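Local coordinates for protein sulfhydryl oxidase 1 (Homo sapiens, PDB 3LLK) that catalyses the oxidation of thiols to disulfides with a bound flavin, passing the electrons to oxygen, at residues Y15-Y25 and L99-C108. Residues are numbered along the deposited sequence; the frame is centred on the assembly and turned at random.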
loop_
_atom_site.group_PDB
_atom_site.type_symbol
_atom_site.label_atom_id
_atom_site.label_comp_id
_atom_site.label_asym_id
_atom_site.label_seq_id
_atom_site.Cartn_x
_atom_site.Cartn_y
_atom_site.Cartn_z
ATOM N N TYR A 15 -8.976 4.114 7.825
ATOM C CA TYR A 15 -10.337 4.207 7.315
ATOM C C TYR A 15 -10.515 3.263 6.143
ATOM O O TYR A 15 -9.737 3.290 5.187
ATOM C CB TYR A 15 -10.649 5.647 6.903
ATOM C CG TYR A 15 -10.757 6.565 8.094
ATOM C CD1 TYR A 15 -11.956 6.677 8.809
ATOM C CD2 TYR A 15 -9.642 7.258 8.562
ATOM C CE1 TYR A 15 -12.034 7.453 9.963
ATOM C CE2 TYR A 15 -9.710 8.031 9.714
ATOM C CZ TYR A 15 -10.905 8.123 10.407
ATOM O OH TYR A 15 -10.960 8.882 11.545
ATOM N N MET A 16 -11.533 2.416 6.220
ATOM C CA MET A 16 -11.773 1.460 5.154
ATOM C C MET A 16 -11.939 2.187 3.818
ATOM O O MET A 16 -11.587 1.651 2.765
ATOM C CB MET A 16 -13.018 0.615 5.456
ATOM C CG MET A 16 -13.182 -0.585 4.520
ATOM S SD MET A 16 -11.841 -1.836 4.670
ATOM C CE MET A 16 -12.513 -2.895 5.930
ATOM N N ALA A 17 -12.462 3.412 3.871
ATOM C CA ALA A 17 -12.673 4.205 2.666
ATOM C C ALA A 17 -11.355 4.466 1.929
ATOM O O ALA A 17 -11.316 4.433 0.699
ATOM C CB ALA A 17 -13.355 5.541 3.016
ATOM N N ASP A 18 -10.285 4.740 2.673
ATOM C CA ASP A 18 -8.993 4.985 2.041
ATOM C C ASP A 18 -8.502 3.702 1.366
ATOM O O ASP A 18 -7.988 3.742 0.250
ATOM C CB ASP A 18 -7.941 5.458 3.061
ATOM C CG ASP A 18 -8.252 6.832 3.654
ATOM O OD1 ASP A 18 -8.393 7.821 2.888
ATOM O OD2 ASP A 18 -8.338 6.921 4.900
ATOM N N LEU A 19 -8.676 2.564 2.034
ATOM C CA LEU A 19 -8.218 1.298 1.477
ATOM C C LEU A 19 -8.990 0.887 0.220
ATOM O O LEU A 19 -8.385 0.489 -0.776
ATOM C CB LEU A 19 -8.293 0.187 2.541
ATOM C CG LEU A 19 -7.392 0.382 3.772
ATOM C CD1 LEU A 19 -7.735 -0.650 4.848
ATOM C CD2 LEU A 19 -5.926 0.254 3.361
ATOM N N GLU A 20 -10.317 0.974 0.263
ATOM C CA GLU A 20 -11.124 0.607 -0.899
ATOM C C GLU A 20 -10.913 1.582 -2.066
ATOM O O GLU A 20 -10.970 1.184 -3.230
ATOM C CB GLU A 20 -12.610 0.546 -0.526
ATOM C CG GLU A 20 -12.904 -0.443 0.599
ATOM C CD GLU A 20 -14.390 -0.690 0.818
ATOM O OE1 GLU A 20 -15.203 0.236 0.593
ATOM O OE2 GLU A 20 -14.744 -1.809 1.234
ATOM N N SER A 21 -10.671 2.851 -1.756
ATOM C CA SER A 21 -10.427 3.840 -2.800
ATOM C C SER A 21 -9.100 3.521 -3.476
ATOM O O SER A 21 -8.963 3.676 -4.690
ATOM C CB SER A 21 -10.390 5.259 -2.220
ATOM O OG SER A 21 -11.686 5.696 -1.840
ATOM N N ALA A 22 -8.121 3.079 -2.683
ATOM C CA ALA A 22 -6.823 2.709 -3.228
ATOM C C ALA A 22 -7.040 1.581 -4.244
ATOM O O ALA A 22 -6.561 1.654 -5.377
ATOM C CB ALA A 22 -5.879 2.247 -2.098
ATOM N N LEU A 23 -7.767 0.540 -3.843
ATOM C CA LEU A 23 -8.058 -0.569 -4.757
ATOM C C LEU A 23 -8.735 -0.062 -6.035
ATOM O O LEU A 23 -8.376 -0.451 -7.148
ATOM C CB LEU A 23 -8.984 -1.595 -4.092
ATOM C CG LEU A 23 -8.453 -2.427 -2.913
ATOM C CD1 LEU A 23 -9.509 -3.454 -2.520
ATOM C CD2 LEU A 23 -7.161 -3.125 -3.306
ATOM N N HIS A 24 -9.727 0.800 -5.871
ATOM C CA HIS A 24 -10.452 1.345 -7.017
ATOM C C HIS A 24 -9.506 2.069 -7.987
ATOM O O HIS A 24 -9.530 1.843 -9.196
ATOM C CB HIS A 24 -11.515 2.329 -6.538
ATOM C CG HIS A 24 -12.270 2.986 -7.652
ATOM N ND1 HIS A 24 -13.120 2.293 -8.485
ATOM C CD2 HIS A 24 -12.273 4.267 -8.091
ATOM C CE1 HIS A 24 -13.617 3.118 -9.391
ATOM N NE2 HIS A 24 -13.117 4.322 -9.174
ATOM N N TYR A 25 -8.684 2.946 -7.431
ATOM C CA TYR A 25 -7.743 3.735 -8.209
ATOM C C TYR A 25 -6.726 2.846 -8.916
ATOM O O TYR A 25 -6.360 3.085 -10.065
ATOM C CB TYR A 25 -7.028 4.720 -7.286
ATOM C CG TYR A 25 -6.390 5.872 -8.004
ATOM C CD1 TYR A 25 -7.085 7.063 -8.200
ATOM C CD2 TYR A 25 -5.089 5.777 -8.496
ATOM C CE1 TYR A 25 -6.498 8.134 -8.866
ATOM C CE2 TYR A 25 -4.495 6.847 -9.165
ATOM C CZ TYR A 25 -5.205 8.017 -9.343
ATOM O OH TYR A 25 -4.627 9.077 -9.994
ATOM N N LEU A 99 -16.970 -1.513 -4.720
ATOM C CA LEU A 99 -16.074 -0.497 -4.184
ATOM C C LEU A 99 -16.762 0.861 -4.267
ATOM O O LEU A 99 -17.454 1.265 -3.330
ATOM C CB LEU A 99 -14.745 -0.492 -4.950
ATOM C CG LEU A 99 -13.961 -1.815 -4.854
ATOM C CD1 LEU A 99 -12.760 -1.790 -5.802
ATOM C CD2 LEU A 99 -13.504 -2.046 -3.406
ATOM N N ALA A 100 -16.596 1.556 -5.384
ATOM C CA ALA A 100 -17.224 2.860 -5.565
ATOM C C ALA A 100 -16.873 3.414 -6.933
ATOM O O ALA A 100 -15.955 2.926 -7.591
ATOM C CB ALA A 100 -16.766 3.826 -4.477
ATOM N N LYS A 101 -17.612 4.433 -7.359
ATOM C CA LYS A 101 -17.384 5.058 -8.658
ATOM C C LYS A 101 -16.289 6.121 -8.564
ATOM O O LYS A 101 -15.452 6.254 -9.462
ATOM C CB LYS A 101 -18.673 5.714 -9.159
ATOM C CG LYS A 101 -19.886 4.798 -9.204
ATOM C CD LYS A 101 -19.773 3.752 -10.300
ATOM C CE LYS A 101 -21.096 3.022 -10.484
ATOM N NZ LYS A 101 -21.047 2.033 -11.597
ATOM N N LYS A 102 -16.303 6.882 -7.475
ATOM C CA LYS A 102 -15.318 7.938 -7.281
ATOM C C LYS A 102 -14.543 7.710 -5.981
ATOM O O LYS A 102 -15.052 7.098 -5.043
ATOM C CB LYS A 102 -16.025 9.297 -7.264
ATOM C CG LYS A 102 -17.292 9.317 -8.126
ATOM C CD LYS A 102 -17.822 10.717 -8.398
ATOM C CE LYS A 102 -17.074 11.371 -9.553
ATOM N NZ LYS A 102 -17.763 12.595 -10.060
ATOM N N VAL A 103 -13.308 8.192 -5.933
ATOM C CA VAL A 103 -12.486 8.023 -4.745
ATOM C C VAL A 103 -13.014 8.850 -3.574
ATOM O O VAL A 103 -13.637 9.889 -3.761
ATOM C CB VAL A 103 -11.026 8.426 -5.017
ATOM C CG1 VAL A 103 -10.443 7.542 -6.105
ATOM C CG2 VAL A 103 -10.960 9.886 -5.420
ATOM N N ASN A 104 -12.764 8.366 -2.362
ATOM C CA ASN A 104 -13.194 9.050 -1.154
ATOM C C ASN A 104 -12.104 8.877 -0.111
ATOM O O ASN A 104 -11.984 7.825 0.505
ATOM C CB ASN A 104 -14.521 8.467 -0.652
ATOM C CG ASN A 104 -14.973 9.093 0.653
ATOM O OD1 ASN A 104 -14.831 10.300 0.849
ATOM N ND2 ASN A 104 -15.529 8.277 1.550
ATOM N N TRP A 105 -11.294 9.915 0.060
ATOM C CA TRP A 105 -10.200 9.891 1.020
ATOM C C TRP A 105 -10.700 10.411 2.358
ATOM O O TRP A 105 -11.483 11.357 2.407
ATOM C CB TRP A 105 -9.056 10.790 0.541
ATOM C CG TRP A 105 -8.622 10.513 -0.869
ATOM C CD1 TRP A 105 -8.567 11.407 -1.907
ATOM C CD2 TRP A 105 -8.201 9.257 -1.399
ATOM N NE1 TRP A 105 -8.141 10.781 -3.051
ATOM C CE2 TRP A 105 -7.911 9.459 -2.772
ATOM C CE3 TRP A 105 -8.039 7.977 -0.852
ATOM C CZ2 TRP A 105 -7.469 8.426 -3.605
ATOM C CZ3 TRP A 105 -7.598 6.946 -1.684
ATOM C CH2 TRP A 105 -7.319 7.182 -3.049
ATOM N N ILE A 106 -10.270 9.779 3.441
ATOM C CA ILE A 106 -10.652 10.258 4.755
ATOM C C ILE A 106 -9.366 10.517 5.519
ATOM O O ILE A 106 -9.051 11.661 5.844
ATOM C CB ILE A 106 -11.547 9.251 5.513
ATOM C CG1 ILE A 106 -12.850 9.028 4.740
ATOM C CG2 ILE A 106 -11.874 9.796 6.899
ATOM C CD1 ILE A 106 -13.868 8.150 5.470
ATOM N N GLY A 107 -8.606 9.461 5.786
ATOM C CA GLY A 107 -7.353 9.631 6.496
ATOM C C GLY A 107 -6.259 10.082 5.543
ATOM O O GLY A 107 -5.156 10.433 5.963
ATOM N N CYS A 108 -6.572 10.075 4.251
ATOM C CA CYS A 108 -5.617 10.479 3.223
ATOM C C CYS A 108 -6.064 11.730 2.461
ATOM O O CYS A 108 -5.563 12.037 1.376
ATOM C CB CYS A 108 -5.404 9.320 2.255
ATOM S SG CYS A 108 -4.226 8.062 2.847
#
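The carboxylate of Asp-18 receives three successive backbone N-H groups of the loop 99-108. Ile-106 N gives Asp-18 OD1 a nearly straight bond of 2.8 Å, from the syn side but 32° out of the carboxylate plane. Gly-107 N meets the syn lone pair of Asp-18 OD2 at 2.7 Å. A weak bond from Cys-108 N to Asp-18 OD1, 3.2 Å long, completes the set. One turn along the helix, Ser-21 OG accepts Asn-104 N at 2.9 Å, and Ser-21 CB touches CZ3 of Trp-105. With CG1 beside the backbone N (chi1 -62°), Ile-106 sets CG2 over the centre of the Tyr-15 ring, a CH-pi contact. The other branch brings Ile-106 CD1 to Ala-17 CB, 3.6 Å away. Farther along, the carbonyl O of Ala-100 lies over one face of the His-24 ring, whose ND1 is hydrogen-bonded to Glu-95. Trp-105 also packs on Phe-118 and Ser-121 of helix 118-134, and Cys-108 forms a disulfide with Cys-120 near the FAD. Replacing Asp-18 by an alanine would probably leave these three amides without their acceptor and the backbone leading to Cys-108 less firmly held. The buried carboxylate is probably kept charged by its N-H donors, which join helix 16-30 to the loop that carries Cys-108.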